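Local coordinates for protein glutathione S-transferase (Natrialba magadii ATCC 43099, PDB 6GZF) that probably catalyses glutathione-dependent transfer or reduction reactions as a Xi-class glutathione transferase, a group linked to glutathionyl-hydroquinone reductase activity, at residues A[90-104]-A[290-302]. Residues are numbered along the deposited sequence; the frame is centred on the assembly and turned at random.
Sequences PYRAEDGWQFTPEKE and MDHITEHYYTTHP
His-296 reaches from helix 290-299 to the carbonyl of Pro-90: ND1 gives its hydrogen to Pro-90 O at 2.8 Å, with an N-H...O angle of 153°. The oxygen lies in the plane of the imidazole, and the donor arrives nearly along the C=O axis. The ring extends past the proline toward Trp-97 because a chi1 of 174° sets CG opposite the backbone N; the imidazole and the six-membered ring of Trp-97 are tilted only 15° from each other but strongly offset, with little face-to-face overlap. Arg-92 NE comes to the same imidazole at its edge, 3.7 Å from His-296 CE1, while one face of its guanidinium covers Trp-97 CZ2. Were His-296 an alanine, the Pro-90 carbonyl would probably lose this donor and Trp-97 the ring beside it. The contact joins the two halves of the glutathione transferase fold: 90-104 follows strand 84-87 of the thioredoxin-like domain, and the helix belongs to the all-helical C-terminal domain. Trp-97 is a predicted glutathione-binding residue near the predicted nucleophile Cys-64, and Tyr-297, on the same helix, hydrogen-bonds Tyr-196. One turn before His-296, His-292 packs its ND1 against Pro-90 CG, and its NE2 makes a weak bond to Glu-104 O, 3.1 Å. The stretched-out side chains of Lys-103 and Glu-295 meet head-on in a salt bridge through NZ and OE2; Asp-89 is a second anionic partner for the lysine. Thr-299 OG1 donates back to Glu-295 O and sits at the edge of the Tyr-91 ring, 3.5 Å from CD1. Beyond it, Thr-300 OG1 accepts a weak bond from Arg-92 N, 3.4 Å long.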
ATOM      1  N   PRO A  90      21.329  -4.756  -3.374  1.00 21.70           N
ATOM      2  CA  PRO A  90      20.037  -4.136  -3.061  1.00 20.93           C
ATOM      3  C   PRO A  90      19.483  -4.593  -1.714  1.00 22.62           C
ATOM      4  O   PRO A  90      18.750  -3.841  -1.071  1.00 23.09           O
ATOM      5  CB  PRO A  90      19.133  -4.595  -4.214  1.00 19.10           C
ATOM      6  CG  PRO A  90      19.833  -5.771  -4.815  1.00 27.80           C
ATOM      7  CD  PRO A  90      21.287  -5.472  -4.659  1.00 23.95           C
ATOM      8  N   TYR A  91      19.827  -5.807  -1.294  1.00 16.22           N
ATOM      9  CA  TYR A  91      19.452  -6.279   0.032  1.00 22.34           C
ATOM     10  C   TYR A  91      20.544  -5.934   1.035  1.00 21.65           C
ATOM     11  O   TYR A  91      21.731  -6.100   0.755  1.00 19.82           O
ATOM     12  CB  TYR A  91      19.193  -7.789   0.035  1.00 22.08           C
ATOM     13  CG  TYR A  91      18.843  -8.334   1.405  1.00 19.27           C
ATOM     14  CD1 TYR A  91      17.528  -8.342   1.854  1.00 21.69           C
ATOM     15  CD2 TYR A  91      19.825  -8.838   2.249  1.00 19.72           C
ATOM     16  CE1 TYR A  91      17.203  -8.833   3.107  1.00 17.07           C
ATOM     17  CE2 TYR A  91      19.509  -9.330   3.503  1.00 17.02           C
ATOM     18  CZ  TYR A  91      18.197  -9.326   3.925  1.00 18.26           C
ATOM     19  OH  TYR A  91      17.879  -9.817   5.172  1.00 26.15           O
ATOM     20  N   ARG A  92      20.136  -5.456   2.205  1.00 25.72           N
ATOM     21  CA  ARG A  92      21.081  -5.131   3.264  1.00 25.56           C
ATOM     22  C   ARG A  92      20.480  -5.412   4.636  1.00 21.45           C
ATOM     23  O   ARG A  92      19.260  -5.417   4.801  1.00 25.88           O
ATOM     24  CB  ARG A  92      21.511  -3.667   3.170  1.00 23.30           C
ATOM     25  CG  ARG A  92      20.376  -2.675   3.342  1.00 23.35           C
ATOM     26  CD  ARG A  92      20.908  -1.324   3.775  1.00 24.68           C
ATOM     27  NE  ARG A  92      19.914  -0.266   3.637  1.00 32.21           N
ATOM     28  CZ  ARG A  92      20.192   1.029   3.740  1.00 27.50           C
ATOM     29  NH1 ARG A  92      21.436   1.420   3.981  1.00 25.89           N
ATOM     30  NH2 ARG A  92      19.231   1.931   3.601  1.00 27.50           N
ATOM     31  N   ALA A  93      21.344  -5.646   5.617  1.00 22.67           N
ATOM     32  CA  ALA A  93      20.893  -5.931   6.972  1.00 25.59           C
ATOM     33  C   ALA A  93      21.810  -5.295   8.013  1.00 26.52           C
ATOM     34  O   ALA A  93      22.103  -4.100   7.950  1.00 27.77           O
ATOM     35  CB  ALA A  93      20.801  -7.434   7.194  1.00 26.71           C
ATOM     36  N   GLU A  94      22.270  -6.110   8.957  1.00 33.04           N
ATOM     37  CA  GLU A  94      23.008  -5.629  10.123  1.00 34.56           C
ATOM     38  C   GLU A  94      24.329  -4.943   9.780  1.00 30.89           C
ATOM     39  O   GLU A  94      24.870  -4.193  10.593  1.00 32.60           O
ATOM     40  CB  GLU A  94      23.279  -6.791  11.084  1.00 30.57           C
ATOM     41  CG  GLU A  94      22.111  -7.750  11.255  1.00 41.67           C
ATOM     42  CD  GLU A  94      22.176  -8.924  10.296  1.00 38.42           C
ATOM     43  OE1 GLU A  94      23.297  -9.382   9.993  1.00 35.05           O
ATOM     44  OE2 GLU A  94      21.106  -9.388   9.846  1.00 47.89           O
ATOM     45  N   ASP A  95      24.847  -5.197   8.583  1.00 33.31           N
ATOM     46  CA  ASP A  95      26.139  -4.646   8.187  1.00 34.11           C
ATOM     47  C   ASP A  95      26.004  -3.480   7.210  1.00 20.12           C
ATOM     48  O   ASP A  95      27.004  -2.946   6.732  1.00 22.83           O
ATOM     49  CB  ASP A  95      27.011  -5.740   7.569  1.00 35.12           C
ATOM     50  CG  ASP A  95      27.340  -6.847   8.551  1.00 36.51           C
ATOM     51  OD1 ASP A  95      27.605  -6.538   9.732  1.00 37.62           O
ATOM     52  OD2 ASP A  95      27.338  -8.027   8.140  1.00 42.96           O
ATOM     53  N   GLY A  96      24.768  -3.085   6.919  1.00 25.97           N
ATOM     54  CA  GLY A  96      24.519  -1.995   5.991  1.00 20.59           C
ATOM     55  C   GLY A  96      24.730  -2.411   4.549  1.00 25.00           C
ATOM     56  O   GLY A  96      24.646  -3.595   4.225  1.00 32.81           O
ATOM     57  N   TRP A  97      25.001  -1.435   3.683  1.00 25.27           N
ATOM     58  CA  TRP A  97      25.265  -1.706   2.272  1.00 27.18           C
ATOM     59  C   TRP A  97      26.414  -2.697   2.114  1.00 29.08           C
ATOM     60  O   TRP A  97      27.508  -2.476   2.630  1.00 27.33           O
ATOM     61  CB  TRP A  97      25.594  -0.414   1.520  1.00 27.78           C
ATOM     62  CG  TRP A  97      24.446   0.541   1.358  1.00 24.20           C
ATOM     63  CD1 TRP A  97      24.366   1.814   1.847  1.00 24.83           C
ATOM     64  CD2 TRP A  97      23.223   0.311   0.644  1.00 24.36           C
ATOM     65  NE1 TRP A  97      23.170   2.386   1.488  1.00 24.63           N
ATOM     66  CE2 TRP A  97      22.450   1.484   0.749  1.00 25.08           C
ATOM     67  CE3 TRP A  97      22.707  -0.776  -0.070  1.00 24.05           C
ATOM     68  CZ2 TRP A  97      21.189   1.602   0.169  1.00 21.70           C
ATOM     69  CZ3 TRP A  97      21.454  -0.656  -0.647  1.00 24.80           C
ATOM     70  CH2 TRP A  97      20.709   0.524  -0.525  1.00 22.23           C
ATOM     71  N   GLN A  98      26.160  -3.789   1.400  1.00 23.53           N
ATOM     72  CA  GLN A  98      27.174  -4.819   1.207  1.00 24.08           C
ATOM     73  C   GLN A  98      27.430  -5.096  -0.269  1.00 23.77           C
ATOM     74  O   GLN A  98      26.628  -4.731  -1.130  1.00 22.61           O
ATOM     75  CB  GLN A  98      26.764  -6.113   1.914  1.00 21.68           C
ATOM     76  CG  GLN A  98      25.566  -6.812   1.299  1.00 26.18           C
ATOM     77  CD  GLN A  98      25.192  -8.080   2.040  1.00 27.57           C
ATOM     78  OE1 GLN A  98      25.786  -8.411   3.068  1.00 23.64           O
ATOM     79  NE2 GLN A  98      24.203  -8.800   1.521  1.00 25.67           N
ATOM     80  N   PHE A  99      28.555  -5.743  -0.553  1.00 29.08           N
ATOM     81  CA  PHE A  99      28.909  -6.100  -1.920  1.00 20.03           C
ATOM     82  C   PHE A  99      28.688  -7.589  -2.171  1.00 17.00           C
ATOM     83  O   PHE A  99      29.251  -8.436  -1.477  1.00 21.54           O
ATOM     84  CB  PHE A  99      30.362  -5.723  -2.217  1.00 24.96           C
ATOM     85  CG  PHE A  99      30.611  -4.241  -2.235  1.00 26.09           C
ATOM     86  CD1 PHE A  99      30.913  -3.561  -1.066  1.00 29.50           C
ATOM     87  CD2 PHE A  99      30.541  -3.529  -3.420  1.00 23.27           C
ATOM     88  CE1 PHE A  99      31.140  -2.199  -1.081  1.00 30.02           C
ATOM     89  CE2 PHE A  99      30.769  -2.168  -3.441  1.00 24.05           C
ATOM     90  CZ  PHE A  99      31.070  -1.502  -2.270  1.00 26.20           C
ATOM     91  N   THR A 100      27.859  -7.894  -3.163  1.00 17.61           N
ATOM     92  CA  THR A 100      27.555  -9.273  -3.525  1.00 20.98           C
ATOM     93  C   THR A 100      27.649  -9.439  -5.040  1.00 22.34           C
ATOM     94  O   THR A 100      26.636  -9.402  -5.738  1.00 25.83           O
ATOM     95  CB  THR A 100      26.153  -9.687  -3.037  1.00 17.90           C
ATOM     96  OG1 THR A 100      25.969  -9.249  -1.685  1.00 15.83           O
ATOM     97  CG2 THR A 100      25.984 -11.196  -3.108  1.00 20.41           C
ATOM     98  N   PRO A 101      28.876  -9.625  -5.550  1.00 18.42           N
ATOM     99  CA  PRO A 101      29.170  -9.599  -6.989  1.00 20.66           C
ATOM    100  C   PRO A 101      28.458 -10.685  -7.793  1.00 21.88           C
ATOM    101  O   PRO A 101      28.136 -10.458  -8.959  1.00 21.53           O
ATOM    102  CB  PRO A 101      30.688  -9.803  -7.039  1.00 27.13           C
ATOM    103  CG  PRO A 101      31.019 -10.507  -5.766  1.00 24.94           C
ATOM    104  CD  PRO A 101      30.071  -9.945  -4.749  1.00 22.70           C
ATOM    105  N   GLU A 102      28.217 -11.842  -7.184  1.00 21.91           N
ATOM    106  CA  GLU A 102      27.565 -12.940  -7.891  1.00 22.55           C
ATOM    107  C   GLU A 102      26.096 -12.629  -8.174  1.00 20.40           C
ATOM    108  O   GLU A 102      25.510 -13.164  -9.116  1.00 29.24           O
ATOM    109  CB  GLU A 102      27.683 -14.243  -7.094  1.00 26.08           C
ATOM    110  CG  GLU A 102      27.002 -14.220  -5.735  1.00 27.73           C
ATOM    111  CD  GLU A 102      27.964 -13.909  -4.605  1.00 27.01           C
ATOM    112  OE1 GLU A 102      28.966 -13.204  -4.852  1.00 30.40           O
ATOM    113  OE2 GLU A 102      27.718 -14.372  -3.471  1.00 28.70           O
ATOM    114  N   LYS A 103      25.513 -11.757  -7.357  1.00 23.33           N
ATOM    115  CA  LYS A 103      24.108 -11.394  -7.500  1.00 22.62           C
ATOM    116  C   LYS A 103      23.885 -10.554  -8.756  1.00 20.87           C
ATOM    117  O   LYS A 103      24.716  -9.718  -9.109  1.00 23.62           O
ATOM    118  CB  LYS A 103      23.626 -10.641  -6.259  1.00 25.87           C
ATOM    119  CG  LYS A 103      22.117 -10.495  -6.156  1.00 24.51           C
ATOM    120  CD  LYS A 103      21.714 -10.008  -4.775  1.00 23.21           C
ATOM    121  CE  LYS A 103      20.205  -9.909  -4.640  1.00 22.79           C
ATOM    122  NZ  LYS A 103      19.798  -9.513  -3.264  1.00 18.78           N
ATOM    123  N   GLU A 104      22.759 -10.790  -9.425  1.00 18.38           N
ATOM    124  CA  GLU A 104      22.442 -10.117 -10.682  1.00 16.23           C
ATOM    125  C   GLU A 104      22.355  -8.600 -10.526  1.00 25.97           C
ATOM    126  O   GLU A 104      21.602  -8.094  -9.694  1.00 32.69           O
ATOM    127  CB  GLU A 104      21.125 -10.655 -11.248  1.00 19.48           C
ATOM    128  CG  GLU A 104      20.617  -9.911 -12.473  1.00 26.31           C
ATOM    129  CD  GLU A 104      21.547 -10.036 -13.663  1.00 43.65           C
ATOM    130  OE1 GLU A 104      22.112 -11.132 -13.862  1.00 46.95           O
ATOM    131  OE2 GLU A 104      21.708  -9.042 -14.401  1.00 51.58           O
ATOM    132  N   MET A 290      14.258  -2.024 -11.759  1.00 25.38           N
ATOM    133  CA  MET A 290      13.080  -2.184 -10.913  1.00 24.17           C
ATOM    134  C   MET A 290      13.203  -3.386  -9.983  1.00 24.58           C
ATOM    135  O   MET A 290      12.706  -3.363  -8.857  1.00 27.38           O
ATOM    136  CB  MET A 290      11.823  -2.317 -11.773  1.00 19.89           C
ATOM    137  CG  MET A 290      10.528  -2.115 -11.006  1.00 24.30           C
ATOM    138  SD  MET A 290      10.389  -0.441 -10.351  1.00 22.32           S
ATOM    139  CE  MET A 290      10.096   0.487 -11.855  1.00 17.22           C
ATOM    140  N   ASP A 291      13.868  -4.435 -10.461  1.00 22.08           N
ATOM    141  CA  ASP A 291      14.084  -5.635  -9.661  1.00 25.47           C
ATOM    142  C   ASP A 291      14.872  -5.302  -8.397  1.00 28.80           C
ATOM    143  O   ASP A 291      14.605  -5.846  -7.326  1.00 24.25           O
ATOM    144  CB  ASP A 291      14.815  -6.701 -10.477  1.00 35.72           C
ATOM    145  CG  ASP A 291      14.832  -8.052  -9.788  1.00 39.23           C
ATOM    146  OD1 ASP A 291      13.808  -8.419  -9.173  1.00 35.33           O
ATOM    147  OD2 ASP A 291      15.868  -8.747  -9.861  1.00 51.79           O
ATOM    148  N   HIS A 292      15.841  -4.400  -8.532  1.00 25.42           N
ATOM    149  CA  HIS A 292      16.604  -3.914  -7.389  1.00 21.52           C
ATOM    150  C   HIS A 292      15.733  -3.058  -6.476  1.00 23.93           C
ATOM    151  O   HIS A 292      15.828  -3.139  -5.252  1.00 17.70           O
ATOM    152  CB  HIS A 292      17.819  -3.106  -7.854  1.00 17.47           C
ATOM    153  CG  HIS A 292      18.956  -3.946  -8.349  1.00 30.94           C
ATOM    154  ND1 HIS A 292      20.168  -4.014  -7.697  1.00 29.68           N
ATOM    155  CD2 HIS A 292      19.066  -4.749  -9.434  1.00 29.02           C
ATOM    156  CE1 HIS A 292      20.976  -4.825  -8.357  1.00 26.60           C
ATOM    157  NE2 HIS A 292      20.332  -5.284  -9.415  1.00 22.60           N
ATOM    158  N   ILE A 293      14.880  -2.239  -7.087  1.00 23.52           N
ATOM    159  CA  ILE A 293      14.038  -1.306  -6.349  1.00 26.84           C
ATOM    160  C   ILE A 293      13.014  -2.031  -5.481  1.00 29.63           C
ATOM    161  O   ILE A 293      12.902  -1.762  -4.284  1.00 31.40           O
ATOM    162  CB  ILE A 293      13.301  -0.345  -7.303  1.00 27.20           C
ATOM    163  CG1 ILE A 293      14.300   0.587  -7.994  1.00 22.15           C
ATOM    164  CG2 ILE A 293      12.267   0.471  -6.549  1.00 19.63           C
ATOM    165  CD1 ILE A 293      13.679   1.469  -9.058  1.00 18.21           C
ATOM    166  N   THR A 294      12.274  -2.954  -6.086  1.00 23.04           N
ATOM    167  CA  THR A 294      11.228  -3.683  -5.374  1.00 22.58           C
ATOM    168  C   THR A 294      11.802  -4.607  -4.303  1.00 23.94           C
ATOM    169  O   THR A 294      11.210  -4.773  -3.237  1.00 29.52           O
ATOM    170  CB  THR A 294      10.363  -4.515  -6.339  1.00 30.66           C
ATOM    171  OG1 THR A 294      11.202  -5.378  -7.117  1.00 25.80           O
ATOM    172  CG2 THR A 294       9.579  -3.606  -7.269  1.00 29.22           C
ATOM    173  N   GLU A 295      12.953  -5.206  -4.586  1.00 23.11           N
ATOM    174  CA  GLU A 295      13.571  -6.130  -3.641  1.00 23.84           C
ATOM    175  C   GLU A 295      14.056  -5.402  -2.393  1.00 20.41           C
ATOM    176  O   GLU A 295      13.920  -5.904  -1.277  1.00 20.10           O
ATOM    177  CB  GLU A 295      14.740  -6.876  -4.292  1.00 18.53           C
ATOM    178  CG  GLU A 295      15.374  -7.922  -3.382  1.00 16.56           C
ATOM    179  CD  GLU A 295      16.614  -8.555  -3.978  1.00 26.01           C
ATOM    180  OE1 GLU A 295      16.846  -8.384  -5.193  1.00 32.50           O
ATOM    181  OE2 GLU A 295      17.356  -9.224  -3.227  1.00 25.07           O
ATOM    182  N   HIS A 296      14.625  -4.219  -2.588  1.00 23.36           N
ATOM    183  CA  HIS A 296      15.146  -3.439  -1.474  1.00 20.29           C
ATOM    184  C   HIS A 296      14.034  -2.973  -0.542  1.00 20.14           C
ATOM    185  O   HIS A 296      14.014  -3.318   0.632  1.00 22.50           O
ATOM    186  CB  HIS A 296      15.934  -2.233  -1.986  1.00 16.03           C
ATOM    187  CG  HIS A 296      16.389  -1.303  -0.904  1.00 19.85           C
ATOM    188  ND1 HIS A 296      17.505  -1.543  -0.131  1.00 19.29           N
ATOM    189  CD2 HIS A 296      15.878  -0.125  -0.469  1.00 17.93           C
ATOM    190  CE1 HIS A 296      17.660  -0.559   0.733  1.00 22.24           C
ATOM    191  NE2 HIS A 296      16.687   0.316   0.551  1.00 26.89           N
ATOM    192  N   TYR A 297      13.100  -2.196  -1.071  1.00 19.88           N
ATOM    193  CA  TYR A 297      12.100  -1.552  -0.230  1.00 23.92           C
ATOM    194  C   TYR A 297      11.153  -2.530   0.462  1.00 18.86           C
ATOM    195  O   TYR A 297      10.657  -2.246   1.550  1.00 19.65           O
ATOM    196  CB  TYR A 297      11.299  -0.548  -1.054  1.00 22.49           C
ATOM    197  CG  TYR A 297      12.074   0.710  -1.361  1.00 23.26           C
ATOM    198  CD1 TYR A 297      12.994   0.744  -2.400  1.00 24.43           C
ATOM    199  CD2 TYR A 297      11.897   1.860  -0.605  1.00 23.59           C
ATOM    200  CE1 TYR A 297      13.711   1.889  -2.680  1.00 20.78           C
ATOM    201  CE2 TYR A 297      12.609   3.010  -0.877  1.00 14.79           C
ATOM    202  CZ  TYR A 297      13.515   3.019  -1.917  1.00 20.35           C
ATOM    203  OH  TYR A 297      14.228   4.161  -2.193  1.00 19.33           O
ATOM    204  N   TYR A 298      10.912  -3.683  -0.152  1.00 24.80           N
ATOM    205  CA  TYR A 298       9.945  -4.628   0.402  1.00 21.18           C
ATOM    206  C   TYR A 298      10.558  -5.673   1.339  1.00 22.60           C
ATOM    207  O   TYR A 298       9.835  -6.303   2.109  1.00 27.61           O
ATOM    208  CB  TYR A 298       9.186  -5.333  -0.727  1.00 15.90           C
ATOM    209  CG  TYR A 298       8.110  -4.478  -1.364  1.00 19.57           C
ATOM    210  CD1 TYR A 298       6.903  -4.248  -0.714  1.00 24.45           C
ATOM    211  CD2 TYR A 298       8.296  -3.907  -2.617  1.00 18.71           C
ATOM    212  CE1 TYR A 298       5.916  -3.468  -1.289  1.00 19.07           C
ATOM    213  CE2 TYR A 298       7.314  -3.126  -3.200  1.00 21.08           C
ATOM    214  CZ  TYR A 298       6.127  -2.911  -2.532  1.00 21.46           C
ATOM    215  OH  TYR A 298       5.147  -2.134  -3.107  1.00 20.36           O
ATOM    216  N   THR A 299      11.875  -5.858   1.287  1.00 17.68           N
ATOM    217  CA  THR A 299      12.516  -6.887   2.110  1.00 20.30           C
ATOM    218  C   THR A 299      13.592  -6.357   3.064  1.00 23.16           C
ATOM    219  O   THR A 299      14.129  -7.115   3.869  1.00 25.80           O
ATOM    220  CB  THR A 299      13.161  -7.986   1.236  1.00 20.60           C
ATOM    221  OG1 THR A 299      14.367  -7.488   0.645  1.00 19.33           O
ATOM    222  CG2 THR A 299      12.206  -8.445   0.145  1.00 16.19           C
ATOM    223  N   THR A 300      13.903  -5.067   2.979  1.00 24.56           N
ATOM    224  CA  THR A 300      14.963  -4.484   3.802  1.00 24.08           C
ATOM    225  C   THR A 300      14.354  -3.703   4.974  1.00 25.13           C
ATOM    226  O   THR A 300      15.036  -3.389   5.952  1.00 31.12           O
ATOM    227  CB  THR A 300      15.906  -3.594   2.925  1.00 27.73           C
ATOM    228  OG1 THR A 300      16.916  -4.418   2.329  1.00 32.13           O
ATOM    229  CG2 THR A 300      16.588  -2.479   3.708  1.00 32.60           C
ATOM    230  N   HIS A 301      13.052  -3.441   4.898  1.00 27.87           N
ATOM    231  CA  HIS A 301      12.350  -2.711   5.953  1.00 31.76           C
ATOM    232  C   HIS A 301      11.441  -3.624   6.783  1.00 31.85           C
ATOM    233  O   HIS A 301      10.275  -3.815   6.439  1.00 36.08           O
ATOM    234  CB  HIS A 301      11.522  -1.575   5.348  1.00 23.70           C
ATOM    235  CG  HIS A 301      12.330  -0.578   4.577  1.00 28.64           C
ATOM    236  ND1 HIS A 301      11.755   0.406   3.805  1.00 29.27           N
ATOM    237  CD2 HIS A 301      13.670  -0.416   4.460  1.00 25.95           C
ATOM    238  CE1 HIS A 301      12.706   1.135   3.244  1.00 28.89           C
ATOM    239  NE2 HIS A 301      13.875   0.656   3.627  1.00 24.68           N
ATOM    240  N   PRO A 302      11.970  -4.182   7.886  1.00 33.40           N
ATOM    241  CA  PRO A 302      11.202  -5.109   8.729  1.00 34.39           C
ATOM    242  C   PRO A 302      10.041  -4.447   9.472  1.00 38.54           C
ATOM    243  O   PRO A 302       8.985  -5.059   9.611  1.00 42.64           O
ATOM    244  CB  PRO A 302      12.248  -5.625   9.726  1.00 24.99           C
ATOM    245  CG  PRO A 302      13.570  -5.338   9.093  1.00 25.91           C
ATOM    246  CD  PRO A 302      13.358  -4.056   8.355  1.00 32.52           C
TER